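Local coordinates for CRISPR-associated protein, Cse1 family (Acidimicrobium ferrooxidans, PDB 4H3T) that probably acts as the large Cse1 subunit of a type I-E CRISPR Cascade complex, which helps recognise invading DNA, at residues G302-S307 against S314-R319; D298-W303 against A343-F348; G201-V206 against L362-A367; E53-R58 against G195-I200. The protein carries 1 engineered substitution. All blocks are in the same frame, centred on the assembly; numbering follows the deposited sequence.

Interaction 1. Residues G302-S307 against S314-R319; sequences GWRMES and SYVPLR
R304 and V316 exchange two backbone hydrogen bonds. R304 N gives to V316 O at 2.9 Å, and V316 N returns a bond to R304 O. Further along, L318 N meets G302 O at 2.8 Å, coming from above the carbonyl plane, 51° out of it. A water finishes this end: it accepts from G302 N and donates to L318 O. At the other end S314 O takes E306 N at 2.7 Å and, weakly, S307 N at 3.4 Å. S314 N gives to S307 O. Two successive residues thus face one, a classic beta bulge in the antiparallel hairpin of strands 303-309 and 312-317. Beside the bulge S307 OG and S314 OG lie 2.7 Å apart, and either hydroxyl could be the donor. Each oxygen sits between its own backbone N and carbonyl carbon (chi1 68° and 63°), which turns it to the other. On the same face of the hairpin V316 CG2 lies over one face of the R304 guanidinium, toward its rim. M305 and Y315 share the opposite face, where Y315 CE1 meets M305 CB at 3.9 Å; W303 CE3 touches Y315 CB at 3.8 Å. R295 forms a cation-pi contact with Y315.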
loop_
_atom_site.group_PDB
_atom_site.type_symbol
_atom_site.label_atom_id
_atom_site.label_comp_id
_atom_site.label_asym_id
_atom_site.label_seq_id
_atom_site.Cartn_x
_atom_site.Cartn_y
_atom_site.Cartn_z
ATOM N N GLY A 302 -8.176 -6.103 1.525
ATOM C CA GLY A 302 -8.770 -7.383 1.167
ATOM C C GLY A 302 -8.440 -8.359 2.282
ATOM O O GLY A 302 -7.529 -8.100 3.087
ATOM N N TRP A 303 -9.203 -9.454 2.381
ATOM C CA TRP A 303 -9.079 -10.425 3.480
ATOM C C TRP A 303 -9.030 -11.841 2.994
ATOM O O TRP A 303 -9.518 -12.159 1.914
ATOM C CB TRP A 303 -10.269 -10.295 4.470
ATOM C CG TRP A 303 -10.380 -8.921 5.058
ATOM C CD1 TRP A 303 -11.038 -7.855 4.512
ATOM C CD2 TRP A 303 -9.736 -8.430 6.239
ATOM N NE1 TRP A 303 -10.827 -6.731 5.269
ATOM C CE2 TRP A 303 -10.037 -7.049 6.338
ATOM C CE3 TRP A 303 -8.932 -9.014 7.229
ATOM C CZ2 TRP A 303 -9.557 -6.248 7.392
ATOM C CZ3 TRP A 303 -8.507 -8.232 8.298
ATOM C CH2 TRP A 303 -8.788 -6.857 8.343
ATOM N N ARG A 304 -8.335 -12.670 3.764
ATOM C CA ARG A 304 -8.276 -14.113 3.565
ATOM C C ARG A 304 -8.807 -14.736 4.826
ATOM O O ARG A 304 -8.381 -14.367 5.924
ATOM C CB ARG A 304 -6.819 -14.561 3.279
ATOM C CG ARG A 304 -6.578 -16.051 3.306
ATOM C CD ARG A 304 -5.143 -16.365 2.910
ATOM N NE ARG A 304 -4.139 -15.856 3.866
ATOM C CZ ARG A 304 -3.795 -16.442 5.018
ATOM N NH1 ARG A 304 -4.391 -17.559 5.412
ATOM N NH2 ARG A 304 -2.851 -15.916 5.778
HETATM N N MSE A 305 -9.614 -15.743 4.689
HETATM C CA MSE A 305 -10.108 -16.475 5.864
HETATM C C MSE A 305 -8.994 -17.396 6.361
HETATM O O MSE A 305 -8.559 -18.254 5.617
HETATM C CB MSE A 305 -11.365 -17.273 5.521
HETATM C CG MSE A 305 -11.969 -17.920 6.783
HETATM SE SE MSE A 305 -13.251 -19.177 6.348
HETATM C CE MSE A 305 -12.061 -20.604 5.985
ATOM N N GLU A 306 -8.497 -17.168 7.577
ATOM C CA GLU A 306 -7.368 -17.911 8.166
ATOM C C GLU A 306 -7.825 -19.176 8.865
ATOM O O GLU A 306 -7.185 -20.210 8.701
ATOM C CB GLU A 306 -6.668 -17.000 9.170
ATOM C CG GLU A 306 -5.439 -17.599 9.834
ATOM C CD GLU A 306 -4.803 -16.643 10.818
ATOM O OE1 GLU A 306 -5.538 -16.128 11.695
ATOM O OE2 GLU A 306 -3.588 -16.361 10.672
ATOM N N SER A 307 -8.909 -19.101 9.674
ATOM C CA SER A 307 -9.454 -20.285 10.324
ATOM C C SER A 307 -10.974 -20.131 10.561
ATOM O O SER A 307 -11.482 -19.017 10.651
ATOM C CB SER A 307 -8.722 -20.552 11.643
ATOM O OG SER A 307 -8.980 -19.553 12.619
ATOM N N SER A 314 -11.692 -16.419 11.721
ATOM C CA SER A 314 -10.661 -15.366 11.738
ATOM C C SER A 314 -10.182 -15.070 10.315
ATOM O O SER A 314 -10.097 -15.953 9.453
ATOM C CB SER A 314 -9.474 -15.732 12.628
ATOM O OG SER A 314 -8.805 -16.883 12.145
ATOM N N TYR A 315 -9.951 -13.806 10.088
ATOM C CA TYR A 315 -9.498 -13.266 8.834
ATOM C C TYR A 315 -8.199 -12.575 9.015
ATOM O O TYR A 315 -8.008 -11.908 10.023
ATOM C CB TYR A 315 -10.509 -12.262 8.290
ATOM C CG TYR A 315 -11.846 -12.860 7.947
ATOM C CD1 TYR A 315 -12.087 -13.396 6.688
ATOM C CD2 TYR A 315 -12.884 -12.873 8.873
ATOM C CE1 TYR A 315 -13.313 -13.985 6.374
ATOM C CE2 TYR A 315 -14.111 -13.455 8.568
ATOM C CZ TYR A 315 -14.319 -14.007 7.316
ATOM O OH TYR A 315 -15.519 -14.542 6.963
ATOM N N VAL A 316 -7.358 -12.621 8.000
ATOM C CA VAL A 316 -6.123 -11.869 8.012
ATOM C C VAL A 316 -6.111 -10.997 6.756
ATOM O O VAL A 316 -6.654 -11.405 5.716
ATOM C CB VAL A 316 -4.856 -12.738 8.161
ATOM C CG1 VAL A 316 -4.879 -13.487 9.496
ATOM C CG2 VAL A 316 -4.702 -13.724 7.019
ATOM N N PRO A 317 -5.424 -9.833 6.787
ATOM C CA PRO A 317 -5.371 -9.003 5.570
ATOM C C PRO A 317 -4.608 -9.665 4.423
ATOM O O PRO A 317 -3.586 -10.284 4.654
ATOM C CB PRO A 317 -4.607 -7.733 6.039
ATOM C CG PRO A 317 -4.673 -7.730 7.532
ATOM C CD PRO A 317 -4.741 -9.176 7.932
ATOM N N LEU A 318 -5.061 -9.493 3.204
ATOM C CA LEU A 318 -4.286 -9.878 2.024
ATOM C C LEU A 318 -3.133 -8.858 1.882
ATOM O O LEU A 318 -3.362 -7.624 1.993
ATOM C CB LEU A 318 -5.139 -9.829 0.781
ATOM C CG LEU A 318 -6.109 -10.978 0.565
ATOM C CD1 LEU A 318 -7.036 -10.691 -0.586
ATOM C CD2 LEU A 318 -5.327 -12.314 0.392
ATOM N N ARG A 319 -1.941 -9.333 1.591
ATOM C CA ARG A 319 -0.753 -8.459 1.583
ATOM C C ARG A 319 0.090 -8.633 0.369
ATOM O O ARG A 319 0.350 -9.754 -0.054
ATOM C CB ARG A 319 0.119 -8.695 2.813
ATOM C CG ARG A 319 -0.538 -8.233 4.097
ATOM C CD ARG A 319 0.488 -8.197 5.202
ATOM N NE ARG A 319 -0.080 -7.878 6.511
ATOM C CZ ARG A 319 -0.559 -8.748 7.392
ATOM N NH1 ARG A 319 -0.658 -10.042 7.083
ATOM N NH2 ARG A 319 -1.013 -8.327 8.561
HETATM O O HOH W 1 -5.337 -6.065 1.180
#

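Interaction 2. Residues D298-W303 against A343-F348; sequences DPHVGW and AGVLSF
The carbonyl of P299 accepts a hydrogen bond from the first turn of a helix that starts more than forty residues later in the chain. P299 O accepts from V345 N at 2.8 Å. The donor lies in the carbonyl plane, on a lone pair, and the bond is moderately straight at 154°. G344 N is also close to P299 O, but its angle is too poor for a bond. A343 stands at the N-cap position of helix 344-350 and has no polar side-chain atom to cap with. Its CB lies 3.5 Å from P299 O instead. V345 has CG1 between its backbone N and carbonyl carbon (chi1 74°). This places CG1 3.3 Å from P299 O and 4.1 Å from H300 CD2. A343 CA also makes a CA-H...O contact with V301 O.

The loop has its own bracing. H300 N bonds D298 OD1 at 3.0 Å, an Asx turn, and P299 CG packs over the centre of one face of the H300 ring. The polar ends of H300 go elsewhere: NE2 bonds N217 OD1, and ND1 bonds R58 NH1. All touching residues are buried. A carbonyl facing the start of a helix is probably favoured by the helix dipole, so the bond to V345 is likely to hold this loop close to the first turn with no side-chain polar group across the contact.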
loop_
_atom_site.group_PDB
_atom_site.type_symbol
_atom_site.label_atom_id
_atom_site.label_comp_id
_atom_site.label_asym_id
_atom_site.label_seq_id
_atom_site.Cartn_x
_atom_site.Cartn_y
_atom_site.Cartn_z
ATOM N N ASP A 298 -13.486 -0.925 6.542
ATOM C CA ASP A 298 -12.400 -0.384 5.724
ATOM C C ASP A 298 -12.403 -0.859 4.273
ATOM O O ASP A 298 -12.219 -2.047 4.011
ATOM C CB ASP A 298 -11.092 -0.745 6.405
ATOM C CG ASP A 298 -9.841 0.028 5.969
ATOM O OD1 ASP A 298 -9.834 0.591 4.849
ATOM O OD2 ASP A 298 -8.875 0.037 6.728
ATOM N N PRO A 299 -12.521 0.093 3.331
ATOM C CA PRO A 299 -12.544 -0.274 1.922
ATOM C C PRO A 299 -11.180 -0.534 1.291
ATOM O O PRO A 299 -11.138 -0.853 0.097
ATOM C CB PRO A 299 -13.172 0.984 1.278
ATOM C CG PRO A 299 -12.630 2.104 2.094
ATOM C CD PRO A 299 -12.631 1.578 3.498
ATOM N N HIS A 300 -10.085 -0.248 1.976
ATOM C CA HIS A 300 -8.734 -0.316 1.374
ATOM C C HIS A 300 -7.951 -1.619 1.684
ATOM O O HIS A 300 -6.728 -1.653 1.517
ATOM C CB HIS A 300 -7.886 0.866 1.845
ATOM C CG HIS A 300 -8.399 2.184 1.337
ATOM N ND1 HIS A 300 -8.541 3.284 2.174
ATOM C CD2 HIS A 300 -8.770 2.523 0.092
ATOM C CE1 HIS A 300 -9.038 4.248 1.399
ATOM N NE2 HIS A 300 -9.141 3.831 0.123
ATOM N N VAL A 301 -8.620 -2.633 2.193
ATOM C CA VAL A 301 -7.947 -3.892 2.573
ATOM C C VAL A 301 -8.815 -5.101 2.136
ATOM O O VAL A 301 -10.000 -5.111 2.404
ATOM C CB VAL A 301 -7.620 -3.885 4.098
ATOM C CG1 VAL A 301 -8.809 -3.468 4.960
ATOM C CG2 VAL A 301 -7.020 -5.238 4.595
ATOM N N GLY A 302 -8.176 -6.103 1.525
ATOM C CA GLY A 302 -8.770 -7.383 1.167
ATOM C C GLY A 302 -8.440 -8.359 2.282
ATOM O O GLY A 302 -7.529 -8.100 3.087
ATOM N N TRP A 303 -9.203 -9.454 2.381
ATOM C CA TRP A 303 -9.079 -10.425 3.480
ATOM C C TRP A 303 -9.030 -11.841 2.994
ATOM O O TRP A 303 -9.518 -12.159 1.914
ATOM C CB TRP A 303 -10.269 -10.295 4.470
ATOM C CG TRP A 303 -10.380 -8.921 5.058
ATOM C CD1 TRP A 303 -11.038 -7.855 4.512
ATOM C CD2 TRP A 303 -9.736 -8.430 6.239
ATOM N NE1 TRP A 303 -10.827 -6.731 5.269
ATOM C CE2 TRP A 303 -10.037 -7.049 6.338
ATOM C CE3 TRP A 303 -8.932 -9.014 7.229
ATOM C CZ2 TRP A 303 -9.557 -6.248 7.392
ATOM C CZ3 TRP A 303 -8.507 -8.232 8.298
ATOM C CH2 TRP A 303 -8.788 -6.857 8.343
ATOM N N ALA A 343 -10.546 -5.932 -1.654
ATOM C CA ALA A 343 -10.752 -4.623 -1.020
ATOM C C ALA A 343 -12.064 -4.042 -1.498
ATOM O O ALA A 343 -12.373 -4.093 -2.686
ATOM C CB ALA A 343 -9.618 -3.686 -1.340
ATOM N N GLY A 344 -12.865 -3.513 -0.571
ATOM C CA GLY A 344 -14.195 -3.016 -0.936
ATOM C C GLY A 344 -14.142 -1.909 -1.974
ATOM O O GLY A 344 -15.038 -1.765 -2.787
ATOM N N VAL A 345 -13.039 -1.156 -1.999
ATOM C CA VAL A 345 -12.857 -0.058 -2.988
ATOM C C VAL A 345 -12.779 -0.622 -4.412
ATOM O O VAL A 345 -13.271 0.005 -5.364
ATOM C CB VAL A 345 -11.643 0.863 -2.648
ATOM C CG1 VAL A 345 -10.291 0.228 -2.927
ATOM C CG2 VAL A 345 -11.782 2.166 -3.401
ATOM N N LEU A 346 -12.206 -1.839 -4.559
ATOM C CA LEU A 346 -12.131 -2.444 -5.870
ATOM C C LEU A 346 -13.514 -2.928 -6.347
ATOM O O LEU A 346 -13.813 -2.831 -7.542
ATOM C CB LEU A 346 -11.100 -3.580 -5.839
ATOM C CG LEU A 346 -9.632 -3.115 -5.553
ATOM C CD1 LEU A 346 -8.691 -4.331 -5.666
ATOM C CD2 LEU A 346 -9.193 -2.027 -6.463
ATOM N N SER A 347 -14.331 -3.460 -5.436
ATOM C CA SER A 347 -15.721 -3.856 -5.737
ATOM C C SER A 347 -16.514 -2.622 -6.095
ATOM O O SER A 347 -17.298 -2.666 -7.004
ATOM C CB SER A 347 -16.354 -4.516 -4.525
ATOM O OG SER A 347 -15.682 -5.679 -4.093
ATOM N N PHE A 348 -16.244 -1.466 -5.437
ATOM C CA PHE A 348 -16.941 -0.261 -5.844
ATOM C C PHE A 348 -16.541 0.150 -7.285
ATOM O O PHE A 348 -17.399 0.365 -8.134
ATOM C CB PHE A 348 -16.632 0.887 -4.871
ATOM C CG PHE A 348 -17.218 2.181 -5.325
ATOM C CD1 PHE A 348 -18.589 2.305 -5.531
ATOM C CD2 PHE A 348 -16.410 3.290 -5.554
ATOM C CE1 PHE A 348 -19.145 3.517 -5.920
ATOM C CE2 PHE A 348 -16.960 4.488 -6.014
ATOM C CZ PHE A 348 -18.331 4.597 -6.181
#

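Interaction 3. Residues G201-V206 against L362-A367; sequences GFVAPV and LLVTSA
The F202 ring offers its edge to L363, whose CD2 lies near the ring plane, 4.0 Å from F202 CE2. F202 has CG anti to the backbone N (chi1 173°), which carries the ring along the strand toward L363. Farther on, V206 CG2 meets L363 CB at 4.2 Å. On the other face of the sheet V203 and V364 lie side by side, with their CG2 methyls 4.1 Å apart, and L362 CD2 packs on P205 CB. T365 OG1 comes within 3.3 Å of F202 CB. Cutting F202 back to an alanine is likely to leave L363 CD2 without the ring edge it packs on and to open a gap next to P54 and R58. Four backbone bonds join these antiparallel strands. F202 N gives to T365 O at 2.9 Å and T365 N to F202 O. A204 N gives to L363 O at 3.1 Å, and L363 N to A204 O at 2.8 Å. P205, which has no N-H, occupies a non-hydrogen-bonded pair with L362. Strand 202-206 is an outer strand of a three-stranded sheet, with 359-370 in the middle and 375-387 beyond. Helix 52-68 packs on the F202 and T365 face, and helix 210-217 touches A204, P205 and V206.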
loop_
_atom_site.group_PDB
_atom_site.type_symbol
_atom_site.label_atom_id
_atom_site.label_comp_id
_atom_site.label_asym_id
_atom_site.label_seq_id
_atom_site.Cartn_x
_atom_site.Cartn_y
_atom_site.Cartn_z
ATOM N N GLY A 201 -2.777 -4.637 4.471
ATOM C CA GLY A 201 -2.325 -4.552 3.089
ATOM C C GLY A 201 -3.186 -3.478 2.435
ATOM O O GLY A 201 -4.372 -3.683 2.220
ATOM N N PHE A 202 -2.616 -2.292 2.140
ATOM C CA PHE A 202 -3.395 -1.153 1.588
ATOM C C PHE A 202 -3.440 -1.182 0.073
ATOM O O PHE A 202 -2.433 -1.466 -0.564
ATOM C CB PHE A 202 -2.781 0.120 2.069
ATOM C CG PHE A 202 -3.333 1.400 1.466
ATOM C CD1 PHE A 202 -4.410 2.062 2.048
ATOM C CD2 PHE A 202 -2.827 1.897 0.273
ATOM C CE1 PHE A 202 -4.939 3.214 1.450
ATOM C CE2 PHE A 202 -3.312 3.055 -0.277
ATOM C CZ PHE A 202 -4.377 3.698 0.296
ATOM N N VAL A 203 -4.616 -0.958 -0.493
ATOM C CA VAL A 203 -4.819 -0.855 -1.922
ATOM C C VAL A 203 -5.829 0.260 -2.162
ATOM O O VAL A 203 -6.857 0.291 -1.513
ATOM C CB VAL A 203 -5.210 -2.178 -2.637
ATOM C CG1 VAL A 203 -6.514 -2.784 -2.082
ATOM C CG2 VAL A 203 -5.347 -1.941 -4.150
ATOM N N ALA A 204 -5.558 1.137 -3.104
ATOM C CA ALA A 204 -6.485 2.227 -3.438
ATOM C C ALA A 204 -6.295 2.631 -4.900
ATOM O O ALA A 204 -5.174 2.653 -5.428
ATOM C CB ALA A 204 -6.281 3.429 -2.529
ATOM N N PRO A 205 -7.400 2.912 -5.590
ATOM C CA PRO A 205 -7.275 3.363 -6.967
ATOM C C PRO A 205 -6.871 4.835 -7.044
ATOM O O PRO A 205 -7.233 5.678 -6.205
ATOM C CB PRO A 205 -8.694 3.170 -7.525
ATOM C CG PRO A 205 -9.555 3.482 -6.320
ATOM C CD PRO A 205 -8.826 2.846 -5.177
ATOM N N VAL A 206 -6.130 5.146 -8.081
ATOM C CA VAL A 206 -5.686 6.506 -8.358
ATOM C C VAL A 206 -6.076 6.839 -9.788
ATOM O O VAL A 206 -5.846 6.023 -10.711
ATOM C CB VAL A 206 -4.162 6.603 -8.103
ATOM C CG1 VAL A 206 -3.634 7.984 -8.486
ATOM C CG2 VAL A 206 -3.850 6.297 -6.643
ATOM N N LEU A 362 -3.580 1.312 -9.427
ATOM C CA LEU A 362 -3.768 0.798 -8.087
ATOM C C LEU A 362 -2.515 1.014 -7.286
ATOM O O LEU A 362 -1.480 0.499 -7.647
ATOM C CB LEU A 362 -4.118 -0.702 -8.114
ATOM C CG LEU A 362 -5.392 -1.076 -8.804
ATOM C CD1 LEU A 362 -5.592 -2.540 -8.714
ATOM C CD2 LEU A 362 -6.632 -0.290 -8.212
ATOM N N LEU A 363 -2.615 1.767 -6.211
ATOM C CA LEU A 363 -1.511 2.009 -5.291
ATOM C C LEU A 363 -1.560 0.915 -4.273
ATOM O O LEU A 363 -2.575 0.766 -3.629
ATOM C CB LEU A 363 -1.674 3.373 -4.627
ATOM C CG LEU A 363 -0.718 3.728 -3.450
ATOM C CD1 LEU A 363 0.745 3.649 -3.844
ATOM C CD2 LEU A 363 -1.045 5.078 -2.937
ATOM N N VAL A 364 -0.483 0.167 -4.089
ATOM C CA VAL A 364 -0.427 -0.889 -3.086
ATOM C C VAL A 364 0.687 -0.637 -2.122
ATOM O O VAL A 364 1.838 -0.433 -2.557
ATOM C CB VAL A 364 -0.187 -2.209 -3.921
ATOM C CG1 VAL A 364 0.099 -3.409 -3.080
ATOM C CG2 VAL A 364 -1.360 -2.493 -4.854
ATOM N N THR A 365 0.434 -0.786 -0.840
ATOM C CA THR A 365 1.494 -0.799 0.171
ATOM C C THR A 365 1.326 -1.923 1.223
ATOM O O THR A 365 0.207 -2.316 1.542
ATOM C CB THR A 365 1.617 0.550 0.946
ATOM O OG1 THR A 365 0.493 0.646 1.860
ATOM C CG2 THR A 365 1.696 1.759 -0.013
ATOM N N SER A 366 2.457 -2.457 1.735
ATOM C CA SER A 366 2.438 -3.377 2.902
ATOM C C SER A 366 3.737 -3.275 3.607
ATOM O O SER A 366 4.701 -2.793 3.037
ATOM C CB SER A 366 2.131 -4.830 2.508
ATOM O OG SER A 366 3.245 -5.388 1.860
ATOM N N ALA A 367 3.769 -3.706 4.855
ATOM C CA ALA A 367 4.967 -3.621 5.696
ATOM C C ALA A 367 5.188 -4.904 6.393
ATOM O O ALA A 367 4.229 -5.641 6.634
ATOM C CB ALA A 367 4.813 -2.508 6.703
#

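Interaction 4. Residues E53-R58 against G195-I200; sequences EPALLR and GYLAWI
Helix 52-68 passes the short helix 196-199 with P54 and A55 next to L197. The two backbones stay well apart: the nearest CA atoms, of A55 and L197, are 7.8 Å from each other. G195 is the N-cap of the short helix, and I200 is the first residue to leave it. The turn is held by W199 N to G195 O and by I200 N to Y196 O. No hydrogen bond crosses between the segments; the contact is made by side chains, one of which, L197, reaches the backbone of the longer helix.

L197 spans the gap with both methyls. CD1 lies 4.0 Å from A55 CA and also meets P54 CB at 4.2 Å. CD2 lies over one face of the R58 guanidinium, 3.6 Å from R58 NE. The R58 chain bends at chi3 (66°) and slides past L197 in the opposite direction. Its NH2 then comes obliquely to the Y196 ring, 3.6 Å from Y196 CE2, with the two planes 28° apart. R58 NH1 makes a salt bridge with D298 OD1 and a hydrogen bond with H300 ND1, while Y196 OH bonds D298 OD2. A leucine in place of R58 would probably leave the D298 carboxylate without this buried positive mate and H300 ND1 without its donor.

Around the contact, helix 157-170 packs against L197 through A169 and F170. Strand 202-206 touches helix 52-68 where F202 meets P54 and R58, and strand 359-370 reaches the same helix through T365 on P54.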
loop_
_atom_site.group_PDB
_atom_site.type_symbol
_atom_site.label_atom_id
_atom_site.label_comp_id
_atom_site.label_asym_id
_atom_site.label_seq_id
_atom_site.Cartn_x
_atom_site.Cartn_y
_atom_site.Cartn_z
ATOM N N GLU A 53 1.754 8.558 1.614
ATOM C CA GLU A 53 0.650 8.697 0.670
ATOM C C GLU A 53 -0.632 8.021 1.161
ATOM O O GLU A 53 -1.628 8.714 1.212
ATOM C CB GLU A 53 1.066 8.255 -0.730
ATOM C CG GLU A 53 -0.020 8.602 -1.730
ATOM C CD GLU A 53 0.415 8.471 -3.170
ATOM O OE1 GLU A 53 1.631 8.322 -3.392
ATOM O OE2 GLU A 53 -0.446 8.543 -4.081
ATOM N N PRO A 54 -0.644 6.764 1.618
ATOM C CA PRO A 54 -1.908 6.181 2.152
ATOM C C PRO A 54 -2.422 6.963 3.368
ATOM O O PRO A 54 -3.615 7.183 3.560
ATOM C CB PRO A 54 -1.486 4.752 2.562
ATOM C CG PRO A 54 -0.262 4.481 1.828
ATOM C CD PRO A 54 0.438 5.753 1.557
ATOM N N ALA A 55 -1.506 7.428 4.203
ATOM C CA ALA A 55 -1.882 8.150 5.431
ATOM C C ALA A 55 -2.527 9.485 5.118
ATOM O O ALA A 55 -3.619 9.783 5.652
ATOM C CB ALA A 55 -0.644 8.326 6.330
ATOM N N LEU A 56 -1.939 10.229 4.193
ATOM C CA LEU A 56 -2.469 11.545 3.806
ATOM C C LEU A 56 -3.736 11.384 2.941
ATOM O O LEU A 56 -4.662 12.146 3.103
ATOM C CB LEU A 56 -1.428 12.358 3.057
ATOM C CG LEU A 56 -0.187 12.855 3.908
ATOM C CD1 LEU A 56 0.815 13.522 2.997
ATOM C CD2 LEU A 56 -0.664 13.709 5.078
ATOM N N LEU A 57 -3.814 10.344 2.122
ATOM C CA LEU A 57 -5.013 10.097 1.292
ATOM C C LEU A 57 -6.198 9.808 2.186
ATOM O O LEU A 57 -7.247 10.404 2.000
ATOM C CB LEU A 57 -4.804 8.965 0.300
ATOM C CG LEU A 57 -6.058 8.514 -0.525
ATOM C CD1 LEU A 57 -6.585 9.640 -1.387
ATOM C CD2 LEU A 57 -5.745 7.341 -1.362
ATOM N N ARG A 58 -6.028 8.919 3.185
ATOM C CA ARG A 58 -7.106 8.594 4.115
ATOM C C ARG A 58 -7.520 9.783 4.962
ATOM O O ARG A 58 -8.699 9.984 5.162
ATOM C CB ARG A 58 -6.751 7.397 4.967
ATOM C CG ARG A 58 -6.765 6.167 4.107
ATOM C CD ARG A 58 -6.060 5.004 4.660
ATOM N NE ARG A 58 -6.664 4.450 5.867
ATOM C CZ ARG A 58 -7.383 3.341 5.959
ATOM N NH1 ARG A 58 -7.788 2.707 4.863
ATOM N NH2 ARG A 58 -7.742 2.874 7.146
ATOM N N GLY A 195 1.072 0.215 14.094
ATOM C CA GLY A 195 -0.045 1.023 13.611
ATOM C C GLY A 195 -0.952 0.229 12.685
ATOM O O GLY A 195 -0.538 -0.746 12.040
ATOM N N TYR A 196 -2.191 0.655 12.601
ATOM C CA TYR A 196 -3.172 -0.059 11.796
ATOM C C TYR A 196 -2.821 -0.113 10.282
ATOM O O TYR A 196 -2.963 -1.166 9.674
ATOM C CB TYR A 196 -4.529 0.566 11.999
ATOM C CG TYR A 196 -5.595 -0.037 11.102
ATOM C CD1 TYR A 196 -6.233 -1.210 11.445
ATOM C CD2 TYR A 196 -5.877 0.516 9.862
ATOM C CE1 TYR A 196 -7.224 -1.759 10.633
ATOM C CE2 TYR A 196 -6.816 -0.052 9.017
ATOM C CZ TYR A 196 -7.557 -1.139 9.444
ATOM O OH TYR A 196 -8.485 -1.718 8.605
ATOM N N LEU A 197 -2.285 0.967 9.705
ATOM C CA LEU A 197 -1.866 0.951 8.302
ATOM C C LEU A 197 -0.616 0.110 8.105
ATOM O O LEU A 197 -0.442 -0.441 7.017
ATOM C CB LEU A 197 -1.671 2.350 7.706
ATOM C CG LEU A 197 -2.898 3.124 7.378
ATOM C CD1 LEU A 197 -2.545 4.400 6.595
ATOM C CD2 LEU A 197 -3.850 2.286 6.519
ATOM N N ALA A 198 0.231 0.001 9.133
ATOM C CA ALA A 198 1.396 -0.893 9.098
ATOM C C ALA A 198 0.917 -2.400 9.088
ATOM O O ALA A 198 1.620 -3.263 8.583
ATOM C CB ALA A 198 2.344 -0.629 10.275
ATOM N N TRP A 199 -0.235 -2.686 9.697
ATOM C CA TRP A 199 -0.815 -4.009 9.764
ATOM C C TRP A 199 -1.547 -4.414 8.493
ATOM O O TRP A 199 -1.453 -5.554 8.072
ATOM C CB TRP A 199 -1.786 -4.074 10.941
ATOM C CG TRP A 199 -2.395 -5.431 11.116
ATOM C CD1 TRP A 199 -1.739 -6.601 11.384
ATOM C CD2 TRP A 199 -3.795 -5.747 11.085
ATOM N NE1 TRP A 199 -2.642 -7.620 11.486
ATOM C CE2 TRP A 199 -3.908 -7.138 11.258
ATOM C CE3 TRP A 199 -4.959 -4.995 10.870
ATOM C CZ2 TRP A 199 -5.140 -7.803 11.206
ATOM C CZ3 TRP A 199 -6.185 -5.659 10.791
ATOM C CH2 TRP A 199 -6.269 -7.043 10.999
ATOM N N ILE A 200 -2.357 -3.540 7.922
ATOM C CA ILE A 200 -3.152 -3.949 6.746
ATOM C C ILE A 200 -2.310 -3.893 5.444
ATOM O O ILE A 200 -1.321 -3.159 5.335
ATOM C CB ILE A 200 -4.478 -3.158 6.539
ATOM C CG1 ILE A 200 -4.262 -1.645 6.311
ATOM C CG2 ILE A 200 -5.439 -3.387 7.695
ATOM C CD1 ILE A 200 -5.314 -0.965 5.548
#

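From the N terminus, interaction 4 comes first: it brings 195-200 back to helix 52-68 and is complete before the others begin. Interaction 3 starts at the next residue, G201, and closes its long loop at 362-367. Interactions 2 and 1 both fall within that loop. Interaction 1 is the hairpin, closing a short turn inside the loop that interaction 2 closes at 343-348; the two share G302 and W303. No loops cross. In space the contacts adjoin. H300 O meets V203 N between interactions 2 and 3, and W199 O meets R319 NH2 between interactions 4 and 1. Together they join helix 52-68, the central sheet, helix 344-350 and the hairpin.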